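Local structure of catechol 2,3-dioxygenase (Pseudomonas sp. KL28, 3HQ0) at residues L152-L157 with L214-F219; G253-A258 with R265-M270; G10-R15 with D67-K72. The protein probably catalyses the iron-dependent extradiol cleavage of catechol by molecular oxygen to 2-hydroxy-6-oxohexa-2,4-dienoate, working as a homotetramer. All blocks are in the same frame, centred on the assembly; numbering follows the deposited sequence.

Interaction 1 (L152-L157 with L214-F219); sequences LDHCLL and LHHCSF. With FE (Fe (III) ion), chain E.
His154 and His216 reach one iron ion from neighbouring antiparallel strands, giving the two imidazoles of the facial triad of two histidines and one carboxylate found in extradiol dioxygenases; Glu267 completes it. His154 NE2 binds the iron at 2.2 Å and His216 NE2 at 2.4 Å. In both residues CG sits between the backbone N and the carbonyl carbon (chi1 65° and 72°), which brings both NE2 atoms to the metal; the rings meet rim to rim, planes 82° apart. Among the hydrogen bonds, His154 ND1 donates in its ring plane to the anti lone pair of Asp153 OD2 at 2.8 Å, which holds the ring's rotation. Backbone bonds run from Asp153 N to Ser218 O, Ser218 N to His154 O and Leu156 N to His216 O. A classic bulge sets His215 and His216 opposite Leu156, whose O accepts from His215 N at 3.0 Å. Apolar contacts fill the reverse face, where Leu157 CD1 meets Leu214 CD2 at 3.9 Å and Leu152 CD1 meets Phe219 CZ. On the iron side, Ser218 CB lies over a face of the His154 ring, 3.5 Å from its centroid, while Ser218 OG is hydrogen-bonded to Glu267 OE1.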
loop_
_atom_site.group_PDB
_atom_site.type_symbol
_atom_site.label_atom_id
_atom_site.label_comp_id
_atom_site.label_asym_id
_atom_site.label_seq_id
_atom_site.Cartn_x
_atom_site.Cartn_y
_atom_site.Cartn_z
ATOM N N LEU A 152 -18.435 11.329 -2.896
ATOM C CA LEU A 152 -19.039 11.822 -1.666
ATOM C C LEU A 152 -19.563 10.515 -1.114
ATOM O O LEU A 152 -20.506 9.940 -1.659
ATOM C CB LEU A 152 -20.209 12.756 -1.962
ATOM C CG LEU A 152 -21.103 13.057 -0.756
ATOM C CD1 LEU A 152 -20.336 13.892 0.260
ATOM C CD2 LEU A 152 -22.361 13.799 -1.214
ATOM N N ASP A 153 -18.939 10.032 -0.051
ATOM C CA ASP A 153 -19.303 8.736 0.506
ATOM C C ASP A 153 -20.531 8.725 1.401
ATOM O O ASP A 153 -21.394 7.857 1.276
ATOM C CB ASP A 153 -18.107 8.169 1.264
ATOM C CG ASP A 153 -18.181 6.683 1.420
ATOM O OD1 ASP A 153 -17.832 5.966 0.452
ATOM O OD2 ASP A 153 -18.606 6.234 2.501
ATOM N N HIS A 154 -20.602 9.681 2.315
ATOM C CA HIS A 154 -21.729 9.770 3.242
ATOM C C HIS A 154 -21.503 10.975 4.125
ATOM O O HIS A 154 -20.622 11.794 3.868
ATOM C CB HIS A 154 -21.806 8.519 4.138
ATOM C CG HIS A 154 -20.638 8.372 5.069
ATOM N ND1 HIS A 154 -19.460 7.753 4.697
ATOM C CD2 HIS A 154 -20.424 8.855 6.316
ATOM C CE1 HIS A 154 -18.576 7.867 5.668
ATOM N NE2 HIS A 154 -19.134 8.534 6.661
ATOM N N CYS A 155 -22.317 11.087 5.160
ATOM C CA CYS A 155 -22.169 12.149 6.136
ATOM C C CYS A 155 -22.656 11.552 7.451
ATOM O O CYS A 155 -23.269 10.479 7.466
ATOM C CB CYS A 155 -22.990 13.394 5.749
ATOM S SG CYS A 155 -24.770 13.269 5.965
ATOM N N LEU A 156 -22.339 12.203 8.561
ATOM C CA LEU A 156 -22.785 11.714 9.854
ATOM C C LEU A 156 -23.417 12.907 10.534
ATOM O O LEU A 156 -22.745 13.904 10.798
ATOM C CB LEU A 156 -21.609 11.169 10.675
ATOM C CG LEU A 156 -22.007 10.537 12.017
ATOM C CD1 LEU A 156 -20.942 9.555 12.474
ATOM C CD2 LEU A 156 -22.213 11.618 13.051
ATOM N N LEU A 157 -24.717 12.814 10.797
ATOM C CA LEU A 157 -25.437 13.920 11.410
ATOM C C LEU A 157 -25.735 13.715 12.889
ATOM O O LEU A 157 -25.938 12.587 13.347
ATOM C CB LEU A 157 -26.752 14.173 10.662
ATOM C CG LEU A 157 -26.736 14.326 9.140
ATOM C CD1 LEU A 157 -25.678 15.353 8.715
ATOM C CD2 LEU A 157 -26.463 12.973 8.517
ATOM N N LEU A 214 -24.173 19.062 11.995
ATOM C CA LEU A 214 -23.385 18.325 11.011
ATOM C C LEU A 214 -22.057 17.925 11.647
ATOM O O LEU A 214 -21.248 18.791 12.009
ATOM C CB LEU A 214 -23.129 19.199 9.776
ATOM C CG LEU A 214 -22.267 18.734 8.578
ATOM C CD1 LEU A 214 -20.876 19.333 8.699
ATOM C CD2 LEU A 214 -22.220 17.218 8.475
ATOM N N HIS A 215 -21.837 16.624 11.821
ATOM C CA HIS A 215 -20.571 16.179 12.385
ATOM C C HIS A 215 -19.567 16.257 11.240
ATOM O O HIS A 215 -18.559 16.954 11.339
ATOM C CB HIS A 215 -20.656 14.746 12.905
ATOM C CG HIS A 215 -19.400 14.277 13.573
ATOM N ND1 HIS A 215 -19.023 14.700 14.829
ATOM C CD2 HIS A 215 -18.425 13.438 13.152
ATOM C CE1 HIS A 215 -17.871 14.141 15.155
ATOM N NE2 HIS A 215 -17.486 13.369 14.153
ATOM N N HIS A 216 -19.844 15.540 10.152
ATOM C CA HIS A 216 -18.956 15.579 8.996
ATOM C C HIS A 216 -19.533 14.994 7.724
ATOM O O HIS A 216 -20.463 14.185 7.753
ATOM C CB HIS A 216 -17.633 14.836 9.280
ATOM C CG HIS A 216 -17.767 13.345 9.343
ATOM N ND1 HIS A 216 -18.094 12.671 10.501
ATOM C CD2 HIS A 216 -17.635 12.397 8.384
ATOM C CE1 HIS A 216 -18.160 11.375 10.254
ATOM N NE2 HIS A 216 -17.887 11.182 8.975
ATOM N N CYS A 217 -18.961 15.427 6.608
ATOM C CA CYS A 217 -19.300 14.897 5.293
ATOM C C CYS A 217 -18.079 14.038 4.991
ATOM O O CYS A 217 -16.969 14.391 5.401
ATOM C CB CYS A 217 -19.427 16.015 4.267
ATOM S SG CYS A 217 -21.044 16.786 4.294
ATOM N N SER A 218 -18.257 12.923 4.291
ATOM C CA SER A 218 -17.115 12.054 4.024
ATOM C C SER A 218 -16.774 11.807 2.570
ATOM O O SER A 218 -17.659 11.696 1.716
ATOM C CB SER A 218 -17.307 10.707 4.731
ATOM O OG SER A 218 -16.250 9.822 4.405
ATOM N N PHE A 219 -15.471 11.703 2.306
ATOM C CA PHE A 219 -14.956 11.465 0.961
ATOM C C PHE A 219 -14.068 10.223 0.899
ATOM O O PHE A 219 -13.135 10.062 1.688
ATOM C CB PHE A 219 -14.193 12.702 0.470
ATOM C CG PHE A 219 -15.053 13.925 0.366
ATOM C CD1 PHE A 219 -15.313 14.704 1.483
ATOM C CD2 PHE A 219 -15.661 14.261 -0.847
ATOM C CE1 PHE A 219 -16.173 15.807 1.405
ATOM C CE2 PHE A 219 -16.519 15.354 -0.939
ATOM C CZ PHE A 219 -16.777 16.132 0.191
HETATM FE FE FE E . -17.667 8.888 8.219
#

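Interaction 2 (G253-A258 with R265-M270); sequences GCTIYA and RFETFM. With FE (Fe (III) ion), chain E.
Glu267 and Thr255 meet within an antiparallel beta hairpin that carries the carboxylate ligand of the iron site. The metal bond is made by Glu267 OE1, 2.2 Å from the iron, with His154 and His216 as the other two protein ligands of the facial triad. CG stands opposite the backbone N (chi1 162°) and the chain stays extended beyond it, which carries the carboxylate out from the sheet to the metal.

A side-chain hydrogen bond holds that carboxylate. The Thr255 side chain crosses that of Glu267 at about a right angle, and its OG1 donates to the anti lone pair of Glu267 OE2 at 2.7 Å. The main chains are laced by three hydrogen-bonded pairs: Cys254 with Met270, Ile256 with Thr268 and Ala258 with Phe266, the last including a 2.8 Å bond from Phe266 N to Ala258 O.

Glu267 CG lies in plane at the edge of the Tyr257 ring, whose CE1 is 3.6 Å from Glu267 OE2, with ring and carboxylate planes 72° apart. Tyr257 OH is hydrogen-bonded to Asp294 and ends 4.1 Å from the iron. Arg265 CD rests 4.0 Å from Tyr257 CD2, and its guanidinium reaches on to a salt bridge with Asp242.

The opposite face of the hairpin is packed against helix 224-236. There Ala258 CB touches Phe266 CZ at 3.7 Å, and Thr268 OG1 is buried with no polar partner.

The two oxygens of Glu267 thus have separate tasks: OE1 is the oxygen bound to the metal, while OE2, 3.7 Å from the iron, is engaged by Thr255. Such a division is consistent with a monodentate ligand whose orientation is set by its second shell.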
loop_
_atom_site.group_PDB
_atom_site.type_symbol
_atom_site.label_atom_id
_atom_site.label_comp_id
_atom_site.label_asym_id
_atom_site.label_seq_id
_atom_site.Cartn_x
_atom_site.Cartn_y
_atom_site.Cartn_z
ATOM N N GLY A 253 -12.820 1.310 8.882
ATOM C CA GLY A 253 -12.196 2.317 8.046
ATOM C C GLY A 253 -10.933 2.957 8.591
ATOM O O GLY A 253 -10.776 3.143 9.795
ATOM N N CYS A 254 -10.024 3.283 7.678
ATOM C CA CYS A 254 -8.758 3.937 7.996
ATOM C C CYS A 254 -8.990 5.343 7.467
ATOM O O CYS A 254 -9.093 5.566 6.256
ATOM C CB CYS A 254 -7.641 3.207 7.274
ATOM S SG CYS A 254 -7.656 1.459 7.738
ATOM N N THR A 255 -9.061 6.293 8.389
ATOM C CA THR A 255 -9.438 7.650 8.037
ATOM C C THR A 255 -8.751 8.794 8.776
ATOM O O THR A 255 -7.996 8.588 9.727
ATOM C CB THR A 255 -10.955 7.760 8.278
ATOM O OG1 THR A 255 -11.403 9.114 8.137
ATOM C CG2 THR A 255 -11.270 7.256 9.687
ATOM N N ILE A 256 -9.057 10.006 8.320
ATOM C CA ILE A 256 -8.552 11.242 8.903
ATOM C C ILE A 256 -9.718 12.224 8.971
ATOM O O ILE A 256 -10.425 12.401 7.984
ATOM C CB ILE A 256 -7.476 11.897 8.016
ATOM C CG1 ILE A 256 -6.260 10.985 7.890
ATOM C CG2 ILE A 256 -7.078 13.247 8.599
ATOM C CD1 ILE A 256 -5.184 11.563 6.995
ATOM N N TYR A 257 -9.938 12.834 10.131
ATOM C CA TYR A 257 -10.981 13.843 10.271
ATOM C C TYR A 257 -10.268 15.185 10.273
ATOM O O TYR A 257 -9.318 15.384 11.032
ATOM C CB TYR A 257 -11.737 13.716 11.595
ATOM C CG TYR A 257 -12.823 12.667 11.634
ATOM C CD1 TYR A 257 -13.192 11.959 10.489
ATOM C CD2 TYR A 257 -13.485 12.379 12.828
ATOM C CE1 TYR A 257 -14.187 10.991 10.533
ATOM C CE2 TYR A 257 -14.482 11.414 12.882
ATOM C CZ TYR A 257 -14.827 10.722 11.727
ATOM O OH TYR A 257 -15.805 9.755 11.779
ATOM N N ALA A 258 -10.709 16.106 9.426
ATOM C CA ALA A 258 -10.090 17.426 9.396
ATOM C C ALA A 258 -11.166 18.483 9.198
ATOM O O ALA A 258 -12.321 18.163 8.897
ATOM C CB ALA A 258 -9.048 17.508 8.290
ATOM N N ARG A 265 -16.263 20.006 9.451
ATOM C CA ARG A 265 -15.425 18.812 9.498
ATOM C C ARG A 265 -15.753 17.878 8.329
ATOM O O ARG A 265 -16.917 17.658 7.999
ATOM C CB ARG A 265 -15.626 18.057 10.815
ATOM C CG ARG A 265 -14.795 16.789 10.908
ATOM C CD ARG A 265 -15.241 15.857 12.024
ATOM N NE ARG A 265 -14.868 16.301 13.367
ATOM C CZ ARG A 265 -15.723 16.767 14.274
ATOM N NH1 ARG A 265 -17.015 16.865 13.989
ATOM N NH2 ARG A 265 -15.289 17.116 15.482
ATOM N N PHE A 266 -14.720 17.355 7.685
ATOM C CA PHE A 266 -14.921 16.421 6.591
ATOM C C PHE A 266 -14.019 15.223 6.855
ATOM O O PHE A 266 -13.113 15.301 7.686
ATOM C CB PHE A 266 -14.570 17.072 5.250
ATOM C CG PHE A 266 -13.130 17.482 5.137
ATOM C CD1 PHE A 266 -12.204 16.655 4.513
ATOM C CD2 PHE A 266 -12.700 18.695 5.662
ATOM C CE1 PHE A 266 -10.860 17.038 4.413
ATOM C CE2 PHE A 266 -11.369 19.083 5.567
ATOM C CZ PHE A 266 -10.449 18.254 4.941
ATOM N N GLU A 267 -14.278 14.115 6.168
ATOM C CA GLU A 267 -13.465 12.913 6.344
ATOM C C GLU A 267 -12.922 12.398 5.017
ATOM O O GLU A 267 -13.603 12.460 3.997
ATOM C CB GLU A 267 -14.284 11.795 7.006
ATOM C CG GLU A 267 -13.683 10.390 6.836
ATOM C CD GLU A 267 -14.555 9.291 7.428
ATOM O OE1 GLU A 267 -15.773 9.316 7.202
ATOM O OE2 GLU A 267 -14.024 8.397 8.109
ATOM N N THR A 268 -11.684 11.907 5.041
ATOM C CA THR A 268 -11.064 11.316 3.857
ATOM C C THR A 268 -10.638 9.932 4.351
ATOM O O THR A 268 -9.741 9.827 5.185
ATOM C CB THR A 268 -9.811 12.099 3.389
ATOM O OG1 THR A 268 -8.818 12.091 4.424
ATOM C CG2 THR A 268 -10.177 13.530 3.034
ATOM N N PHE A 269 -11.294 8.885 3.851
ATOM C CA PHE A 269 -10.998 7.524 4.279
ATOM C C PHE A 269 -11.034 6.514 3.145
ATOM O O PHE A 269 -11.293 6.848 1.984
ATOM C CB PHE A 269 -12.023 7.072 5.319
ATOM C CG PHE A 269 -13.312 6.583 4.710
ATOM C CD1 PHE A 269 -14.169 7.466 4.056
ATOM C CD2 PHE A 269 -13.640 5.226 4.733
ATOM C CE1 PHE A 269 -15.335 7.005 3.431
ATOM C CE2 PHE A 269 -14.804 4.758 4.110
ATOM C CZ PHE A 269 -15.648 5.651 3.459
ATOM N N MET A 270 -10.776 5.264 3.514
ATOM C CA MET A 270 -10.814 4.137 2.597
ATOM C C MET A 270 -10.889 2.893 3.476
ATOM O O MET A 270 -10.424 2.907 4.615
ATOM C CB MET A 270 -9.569 4.119 1.704
ATOM C CG MET A 270 -8.347 3.449 2.281
ATOM S SD MET A 270 -8.404 1.666 2.072
ATOM C CE MET A 270 -8.875 1.522 0.341
HETATM FE FE FE E . -17.667 8.888 8.219
#

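Interaction 3 (G10-R15 with D67-K72)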
loop_
_atom_site.group_PDB
_atom_site.type_symbol
_atom_site.label_atom_id
_atom_site.label_comp_id
_atom_site.label_asym_id
_atom_site.label_seq_id
_atom_site.Cartn_x
_atom_site.Cartn_y
_atom_site.Cartn_z
ATOM N N GLY A 10 -26.207 12.111 -3.053
ATOM C CA GLY A 10 -26.143 12.889 -4.283
ATOM C C GLY A 10 -25.443 14.223 -4.123
ATOM O O GLY A 10 -24.663 14.640 -4.982
ATOM N N HIS A 11 -25.740 14.910 -3.032
ATOM C CA HIS A 11 -25.089 16.176 -2.763
ATOM C C HIS A 11 -25.292 16.645 -1.338
ATOM O O HIS A 11 -26.220 16.225 -0.640
ATOM C CB HIS A 11 -25.552 17.264 -3.758
ATOM C CG HIS A 11 -27.033 17.492 -3.785
ATOM N ND1 HIS A 11 -27.747 17.560 -4.960
ATOM C CD2 HIS A 11 -27.927 17.710 -2.790
ATOM C CE1 HIS A 11 -29.017 17.810 -4.690
ATOM N NE2 HIS A 11 -29.153 17.906 -3.380
ATOM N N ALA A 12 -24.383 17.504 -0.908
ATOM C CA ALA A 12 -24.430 18.090 0.423
ATOM C C ALA A 12 -24.119 19.568 0.248
ATOM O O ALA A 12 -23.089 19.920 -0.331
ATOM C CB ALA A 12 -23.388 17.450 1.319
ATOM N N GLN A 13 -25.014 20.429 0.720
ATOM C CA GLN A 13 -24.777 21.858 0.626
ATOM C C GLN A 13 -24.357 22.300 2.006
ATOM O O GLN A 13 -25.125 22.207 2.967
ATOM C CB GLN A 13 -26.027 22.619 0.195
ATOM C CG GLN A 13 -25.798 24.118 0.216
ATOM C CD GLN A 13 -26.889 24.892 -0.477
ATOM O OE1 GLN A 13 -27.075 24.770 -1.683
ATOM N NE2 GLN A 13 -27.619 25.702 0.287
ATOM N N VAL A 14 -23.123 22.781 2.088
ATOM C CA VAL A 14 -22.531 23.210 3.336
ATOM C C VAL A 14 -22.310 24.713 3.334
ATOM O O VAL A 14 -22.089 25.310 2.287
ATOM C CB VAL A 14 -21.181 22.483 3.548
ATOM C CG1 VAL A 14 -20.481 23.009 4.787
ATOM C CG2 VAL A 14 -21.429 20.974 3.659
ATOM N N ARG A 15 -22.370 25.302 4.520
ATOM C CA ARG A 15 -22.187 26.738 4.697
ATOM C C ARG A 15 -20.760 27.073 5.093
ATOM O O ARG A 15 -20.224 26.500 6.039
ATOM C CB ARG A 15 -23.107 27.264 5.798
ATOM C CG ARG A 15 -24.584 27.006 5.599
ATOM C CD ARG A 15 -25.377 27.804 6.616
ATOM N NE ARG A 15 -25.177 27.324 7.980
ATOM C CZ ARG A 15 -25.786 26.259 8.486
ATOM N NH1 ARG A 15 -26.631 25.570 7.737
ATOM N NH2 ARG A 15 -25.555 25.886 9.737
ATOM N N ASP A 67 -26.727 22.713 5.084
ATOM C CA ASP A 67 -28.043 23.214 4.709
ATOM C C ASP A 67 -28.958 22.035 4.446
ATOM O O ASP A 67 -30.076 21.984 4.949
ATOM C CB ASP A 67 -27.964 24.083 3.453
ATOM C CG ASP A 67 -27.371 25.445 3.724
ATOM O OD1 ASP A 67 -27.478 25.920 4.881
ATOM O OD2 ASP A 67 -26.819 26.048 2.773
ATOM N N PHE A 68 -28.476 21.092 3.645
ATOM C CA PHE A 68 -29.243 19.896 3.316
ATOM C C PHE A 68 -28.369 18.809 2.687
ATOM O O PHE A 68 -27.278 19.083 2.183
ATOM C CB PHE A 68 -30.416 20.249 2.390
ATOM C CG PHE A 68 -30.013 20.911 1.097
ATOM C CD1 PHE A 68 -29.527 20.160 0.031
ATOM C CD2 PHE A 68 -30.150 22.289 0.936
ATOM C CE1 PHE A 68 -29.186 20.765 -1.177
ATOM C CE2 PHE A 68 -29.812 22.907 -0.271
ATOM C CZ PHE A 68 -29.332 22.147 -1.327
ATOM N N PHE A 69 -28.863 17.573 2.732
ATOM C CA PHE A 69 -28.153 16.425 2.186
ATOM C C PHE A 69 -29.138 15.670 1.302
ATOM O O PHE A 69 -30.214 15.269 1.759
ATOM C CB PHE A 69 -27.672 15.541 3.341
ATOM C CG PHE A 69 -26.651 14.506 2.943
ATOM C CD1 PHE A 69 -27.009 13.165 2.816
ATOM C CD2 PHE A 69 -25.335 14.875 2.696
ATOM C CE1 PHE A 69 -26.064 12.208 2.445
ATOM C CE2 PHE A 69 -24.383 13.924 2.325
ATOM C CZ PHE A 69 -24.748 12.592 2.199
ATOM N N GLY A 70 -28.773 15.480 0.038
ATOM C CA GLY A 70 -29.661 14.799 -0.883
ATOM C C GLY A 70 -29.144 13.507 -1.480
ATOM O O GLY A 70 -27.938 13.305 -1.632
ATOM N N PHE A 71 -30.082 12.631 -1.819
ATOM C CA PHE A 71 -29.778 11.344 -2.417
ATOM C C PHE A 71 -30.328 11.294 -3.837
ATOM O O PHE A 71 -31.373 11.882 -4.134
ATOM C CB PHE A 71 -30.414 10.219 -1.588
ATOM C CG PHE A 71 -29.837 10.079 -0.203
ATOM C CD1 PHE A 71 -28.781 9.205 0.042
ATOM C CD2 PHE A 71 -30.345 10.824 0.855
ATOM C CE1 PHE A 71 -28.235 9.073 1.320
ATOM C CE2 PHE A 71 -29.810 10.704 2.139
ATOM C CZ PHE A 71 -28.746 9.822 2.373
ATOM N N LYS A 72 -29.619 10.595 -4.712
ATOM C CA LYS A 72 -30.069 10.440 -6.084
ATOM C C LYS A 72 -30.853 9.138 -6.131
ATOM O O LYS A 72 -30.437 8.138 -5.542
ATOM C CB LYS A 72 -28.877 10.364 -7.035
ATOM C CG LYS A 72 -29.240 10.585 -8.496
ATOM C CD LYS A 72 -29.662 9.323 -9.206
ATOM C CE LYS A 72 -30.050 9.631 -10.657
ATOM N NZ LYS A 72 -29.012 10.410 -11.414
#
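Asp67 is gripped through both carboxylate oxygens by side chains of strand 9-16. Gln13 NE2 donates to Asp67 OD2 at 2.6 Å, and Arg15 NH1 forms a salt bridge with OD1 at 3.0 Å; each donor arrives on the anti side, tilted from the carboxylate plane by 27° and 32°. Arg15 NE is hydrogen-bonded to Thr63 O. OD1 lies in the guanidinium plane, and the extended Gln13 chain, with CG trans to its backbone N (chi1 175°), spans to OD2. Arg59 also salt-bridges OD2.

The antiparallel ladder carries two classic bulges. Asp67 and Phe68 both face Gln13, whose O accepts from Asp67 N at 2.7 Å and whose N donates to Phe68 O; Gly10 and His11 both face Gly70.

Gln13 CB lies over a face of the Phe68 ring, 3.8 Å from its centroid, while His11 NE2, hydrogen-bonded to Glu119, comes to that ring's edge, 3.6 Å from CE1. On the other face, Ala12 CB meets the edge of Phe69 at CD2 (3.5 Å).

With two arginines and an amide nearby, Asp67 is probably held ionised; its side-chain bonds and its N-H to Gln13 O tie this strand corner to strand 9-16 within the VOC module.

Overall arrangement
From the N terminus, interaction 3 comes first: it closes a loop holding helix 19-29 and strands 33-37, 43-46 and 56-60, pairing the first strands of two successive beta-alpha-beta-beta-beta modules. Interaction 1 does the same in the second half of the chain, pairing 151-159 with 213-220 around helix 162-171 and three strands. Interaction 2 closes a short hairpin after it. The three loops follow in series, without nesting or crossing. Interactions 1 and 2 share a sheet, strands 213-220 and 265-270 being neighbours, and together they assemble the iron site. Interaction 3 belongs to the other sheet, where Phe69 packs on Cys155 and Ala12 on Cys217, joining the two halves behind the metal ligands.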